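PDB 4KOQ: single-stranded DNA-binding protein WHY3, chloroplastic from Arabidopsis thaliana, which binds single-stranded DNA, maintaining plastid genome stability by preventing illegitimate recombination in chloroplasts, and mediates transcriptional repression of the kinesin gene KP1 in the nucleus. Local coordinates for residues 79-82 with 83-87; 142-145 with 146-150. All blocks are in the same frame, centred on the assembly; numbering follows the deposited sequence.

Contact 1: residues 79-82 with 83-87; sequences VSLG and PRESC
The flat carboxylate of Glu85 lies against Leu81 and Gly82: Leu81 CD2 sits over one of its faces, 4.0 Å from Glu85 CD, while the amide of Gly82 comes close to its plane and meets the anti lone pair of OE1. These groups meet at a type I beta turn, Gly82 to Glu85, with Pro83 and Arg84 at its corners, in the loop that carries the chain of the Whirly domain from helix 72-79 into strand 87-91. Two bonds run in opposite senses between the ends of the turn. Gly82 N donates to Glu85 OE1 at 3.0 Å and almost perfectly straight (178°), and Glu85 N returns a longer bond of 3.2 Å to Gly82 O, arriving from above the carbonyl plane. With CG anti to the backbone N (chi1 -170°) and an extended chain beyond it, the Glu85 side chain reaches back toward the start of the turn and brings OE1 to the Gly82 amide. That oxygen is gripped twice, since Lys141 of the second subunit forms a salt bridge to it; the added positive charge probably favours the ionised carboxylate. From the same chain, the guanidinium of Arg118 on strand 117-126 hydrogen-bonds to both Gly82 O and Glu85 O, tying the turn to the second sheet. Away from this polar side, Leu81 touches Val109 of strand 103-111, the strand to which the backbone of Cys87 is hydrogen-bonded. The Leu81 isobutyl group meets the Cys87 side chain where strand 87-91 begins: CD2 lies 4.0 Å from Cys87 CB, and Cys87 SG stands 4.0 Å from both Leu81 CD1 and Leu81 CD2.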
loop_
_atom_site.group_PDB
_atom_site.type_symbol
_atom_site.label_atom_id
_atom_site.label_comp_id
_atom_site.label_asym_id
_atom_site.label_seq_id
_atom_site.Cartn_x
_atom_site.Cartn_y
_atom_site.Cartn_z
ATOM N N VAL A 79 -10.665 5.095 -7.525
ATOM C CA VAL A 79 -10.199 3.904 -6.829
ATOM C C VAL A 79 -11.334 3.193 -6.074
ATOM O O VAL A 79 -11.133 2.108 -5.556
ATOM C CB VAL A 79 -9.020 4.154 -5.793
ATOM C CG1 VAL A 79 -7.775 4.647 -6.490
ATOM C CG2 VAL A 79 -9.448 5.066 -4.694
ATOM N N SER A 80 -12.514 3.777 -6.026
ATOM C CA SER A 80 -13.633 3.129 -5.340
ATOM C C SER A 80 -14.773 2.760 -6.266
ATOM O O SER A 80 -15.844 2.429 -5.793
ATOM C CB SER A 80 -14.186 4.009 -4.214
ATOM O OG SER A 80 -14.583 5.266 -4.652
ATOM N N LEU A 81 -14.561 2.803 -7.579
ATOM C CA LEU A 81 -15.658 2.486 -8.482
ATOM C C LEU A 81 -16.093 1.028 -8.378
ATOM O O LEU A 81 -15.273 0.145 -8.454
ATOM C CB LEU A 81 -15.232 2.743 -9.919
ATOM C CG LEU A 81 -15.154 4.180 -10.365
ATOM C CD1 LEU A 81 -14.712 4.239 -11.840
ATOM C CD2 LEU A 81 -16.530 4.887 -10.225
ATOM N N GLY A 82 -17.393 0.794 -8.261
ATOM C CA GLY A 82 -17.927 -0.545 -8.414
ATOM C C GLY A 82 -17.799 -1.014 -9.861
ATOM O O GLY A 82 -17.594 -0.204 -10.752
ATOM N N PRO A 83 -17.935 -2.321 -10.100
ATOM C CA PRO A 83 -17.801 -2.915 -11.440
ATOM C C PRO A 83 -18.790 -2.394 -12.482
ATOM O O PRO A 83 -18.472 -2.452 -13.665
ATOM C CB PRO A 83 -18.062 -4.409 -11.195
ATOM C CG PRO A 83 -17.974 -4.597 -9.733
ATOM C CD PRO A 83 -18.359 -3.316 -9.099
ATOM N N ARG A 84 -19.939 -1.861 -12.088
ATOM C CA ARG A 84 -20.895 -1.355 -13.076
ATOM C C ARG A 84 -21.155 0.131 -12.907
ATOM O O ARG A 84 -22.051 0.702 -13.523
ATOM C CB ARG A 84 -22.174 -2.182 -13.005
ATOM C CG ARG A 84 -21.844 -3.680 -12.889
ATOM C CD ARG A 84 -22.944 -4.578 -13.412
ATOM N NE ARG A 84 -24.244 -4.298 -12.807
ATOM C CZ ARG A 84 -25.327 -3.893 -13.471
ATOM N NH1 ARG A 84 -26.457 -3.679 -12.810
ATOM N NH2 ARG A 84 -25.302 -3.703 -14.786
ATOM N N GLU A 85 -20.307 0.760 -12.099
ATOM C CA GLU A 85 -20.455 2.152 -11.775
ATOM C C GLU A 85 -19.647 3.036 -12.735
ATOM O O GLU A 85 -18.552 2.656 -13.157
ATOM C CB GLU A 85 -19.980 2.383 -10.332
ATOM C CG GLU A 85 -20.301 3.765 -9.796
ATOM C CD GLU A 85 -19.897 3.950 -8.323
ATOM O OE1 GLU A 85 -19.240 3.061 -7.732
ATOM O OE2 GLU A 85 -20.244 5.004 -7.767
ATOM N N SER A 86 -20.191 4.204 -13.042
ATOM C CA SER A 86 -19.488 5.216 -13.811
ATOM C C SER A 86 -19.274 6.429 -12.958
ATOM O O SER A 86 -19.948 6.601 -11.937
ATOM C CB SER A 86 -20.271 5.559 -15.090
ATOM O OG SER A 86 -21.338 6.475 -14.826
ATOM N N CYS A 87 -18.292 7.244 -13.315
ATOM C CA CYS A 87 -18.156 8.540 -12.703
ATOM C C CYS A 87 -17.906 9.596 -13.783
ATOM O O CYS A 87 -17.432 9.292 -14.877
ATOM C CB CYS A 87 -17.036 8.540 -11.643
ATOM S SG CYS A 87 -15.440 8.161 -12.267
#

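Contact 2: residues 142-145 with 146-150; sequences AEFA and VLISA
Phe144 and Ile148 meet one helical turn apart because their torsions converge: the Phe144 ring is swung anti to its own amide nitrogen (chi1 -167°), while Ile148 holds CG1 anti to the carbonyl carbon (chi1 -63°) and continues extended to CD1 (chi2 170°). The methyl CD1 of Ile148 consequently reaches one side of the ring, 3.7 Å from both Phe144 CD2 and Phe144 CE2, the two side chains crossing at a slant. Leu147, three residues on, makes a looser apolar approach, with its CD1 4.3 Å from Phe144 CD1. The ring is thus packed by residues i+3 and i+4 on its own helix. Beneath these side chains runs the regular i to i+4 bonding of an alpha helix; its shortest link across the two segments joins Ile148 N to Phe144 O at 2.9 Å. On another side of the helix, Glu143 OE1 accepts a hydrogen bond from Thr140 N and forms a salt bridge with Lys17, which belongs to a segment probably required for single-stranded DNA binding. Helix 141-158 lies against both sheets, Phe144 and Leu147 resting on Phe120 of strand 117-126, and Val146 and Leu147 on His13 of strand 9-16, while Ala145 and Val146 pack on Gly76 and Val72 in helix 72-79 of the third subunit.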
loop_
_atom_site.group_PDB
_atom_site.type_symbol
_atom_site.label_atom_id
_atom_site.label_comp_id
_atom_site.label_asym_id
_atom_site.label_seq_id
_atom_site.Cartn_x
_atom_site.Cartn_y
_atom_site.Cartn_z
ATOM N N ALA A 142 -6.615 -5.004 -16.699
ATOM C CA ALA A 142 -5.214 -5.057 -16.254
ATOM C C ALA A 142 -4.579 -3.678 -16.213
ATOM O O ALA A 142 -3.883 -3.321 -15.273
ATOM C CB ALA A 142 -4.428 -5.940 -17.162
ATOM N N GLU A 143 -4.847 -2.871 -17.232
ATOM C CA GLU A 143 -4.325 -1.501 -17.262
ATOM C C GLU A 143 -4.974 -0.661 -16.170
ATOM O O GLU A 143 -4.318 0.151 -15.510
ATOM C CB GLU A 143 -4.556 -0.862 -18.657
ATOM C CG GLU A 143 -3.679 -1.435 -19.741
ATOM C CD GLU A 143 -4.204 -1.219 -21.166
ATOM O OE1 GLU A 143 -5.401 -0.901 -21.370
ATOM O OE2 GLU A 143 -3.384 -1.361 -22.085
ATOM N N PHE A 144 -6.258 -0.859 -15.944
ATOM C CA PHE A 144 -6.942 -0.117 -14.901
ATOM C C PHE A 144 -6.396 -0.523 -13.532
ATOM O O PHE A 144 -6.276 0.304 -12.624
ATOM C CB PHE A 144 -8.470 -0.271 -15.004
ATOM C CG PHE A 144 -9.225 0.708 -14.160
ATOM C CD1 PHE A 144 -9.250 2.050 -14.511
ATOM C CD2 PHE A 144 -9.919 0.301 -13.052
ATOM C CE1 PHE A 144 -9.934 2.990 -13.700
ATOM C CE2 PHE A 144 -10.618 1.232 -12.252
ATOM C CZ PHE A 144 -10.615 2.568 -12.598
ATOM N N ALA A 145 -6.048 -1.799 -13.357
ATOM C CA ALA A 145 -5.464 -2.247 -12.087
ATOM C C ALA A 145 -4.115 -1.570 -11.767
ATOM O O ALA A 145 -3.808 -1.292 -10.586
ATOM C CB ALA A 145 -5.281 -3.820 -12.068
ATOM N N VAL A 146 -3.328 -1.337 -12.805
ATOM C CA VAL A 146 -2.073 -0.614 -12.690
ATOM C C VAL A 146 -2.407 0.792 -12.180
ATOM O O VAL A 146 -1.763 1.297 -11.257
ATOM C CB VAL A 146 -1.348 -0.510 -14.012
ATOM C CG1 VAL A 146 -0.112 0.412 -13.918
ATOM C CG2 VAL A 146 -0.891 -1.895 -14.472
ATOM N N LEU A 147 -3.387 1.439 -12.805
ATOM C CA LEU A 147 -3.825 2.777 -12.307
ATOM C C LEU A 147 -4.288 2.777 -10.869
ATOM O O LEU A 147 -3.889 3.647 -10.072
ATOM C CB LEU A 147 -4.914 3.382 -13.210
ATOM C CG LEU A 147 -4.554 3.566 -14.669
ATOM C CD1 LEU A 147 -5.675 4.251 -15.481
ATOM C CD2 LEU A 147 -3.245 4.328 -14.828
ATOM N N ILE A 148 -5.134 1.828 -10.499
ATOM C CA ILE A 148 -5.541 1.732 -9.102
ATOM C C ILE A 148 -4.352 1.611 -8.150
ATOM O O ILE A 148 -4.301 2.295 -7.108
ATOM C CB ILE A 148 -6.542 0.577 -8.853
ATOM C CG1 ILE A 148 -7.840 0.789 -9.625
ATOM C CG2 ILE A 148 -6.859 0.465 -7.368
ATOM C CD1 ILE A 148 -8.728 -0.452 -9.595
ATOM N N SER A 149 -3.396 0.744 -8.472
ATOM C CA SER A 149 -2.218 0.626 -7.633
ATOM C C SER A 149 -1.432 1.937 -7.554
ATOM O O SER A 149 -1.071 2.388 -6.457
ATOM C CB SER A 149 -1.343 -0.545 -8.094
ATOM O OG SER A 149 -0.048 -0.560 -7.499
ATOM N N ALA A 150 -1.188 2.572 -8.718
ATOM C CA ALA A 150 -0.432 3.811 -8.777
ATOM C C ALA A 150 -1.173 4.948 -8.059
ATOM O O ALA A 150 -0.547 5.767 -7.395
ATOM C CB ALA A 150 -0.167 4.209 -10.239
#

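How the contacts relate
Contact 1 closes before contact 2 opens along the chain, and their centres lie 14 Å apart within the same Whirly domain. Contact 1 leads into strand 87-91, the first of the second sheet; strands 103-111, 117-126 and 131-140 follow, and helix 141-158, which holds contact 2, comes directly after them. The two regions meet where Val79 CG1 packs 4.2 Å from Ile148 O, and Arg118 serves both, binding the turn of 82-85 and touching Phe144. Both also face other copies of the protein: Val79 and Ser80 pack on Ala145 of the second subunit, Ser149 and Ala150 on Asn152 and Trp161 of the third. Loop 79-87 and helix 141-158 therefore both belong to homotetramer interfaces.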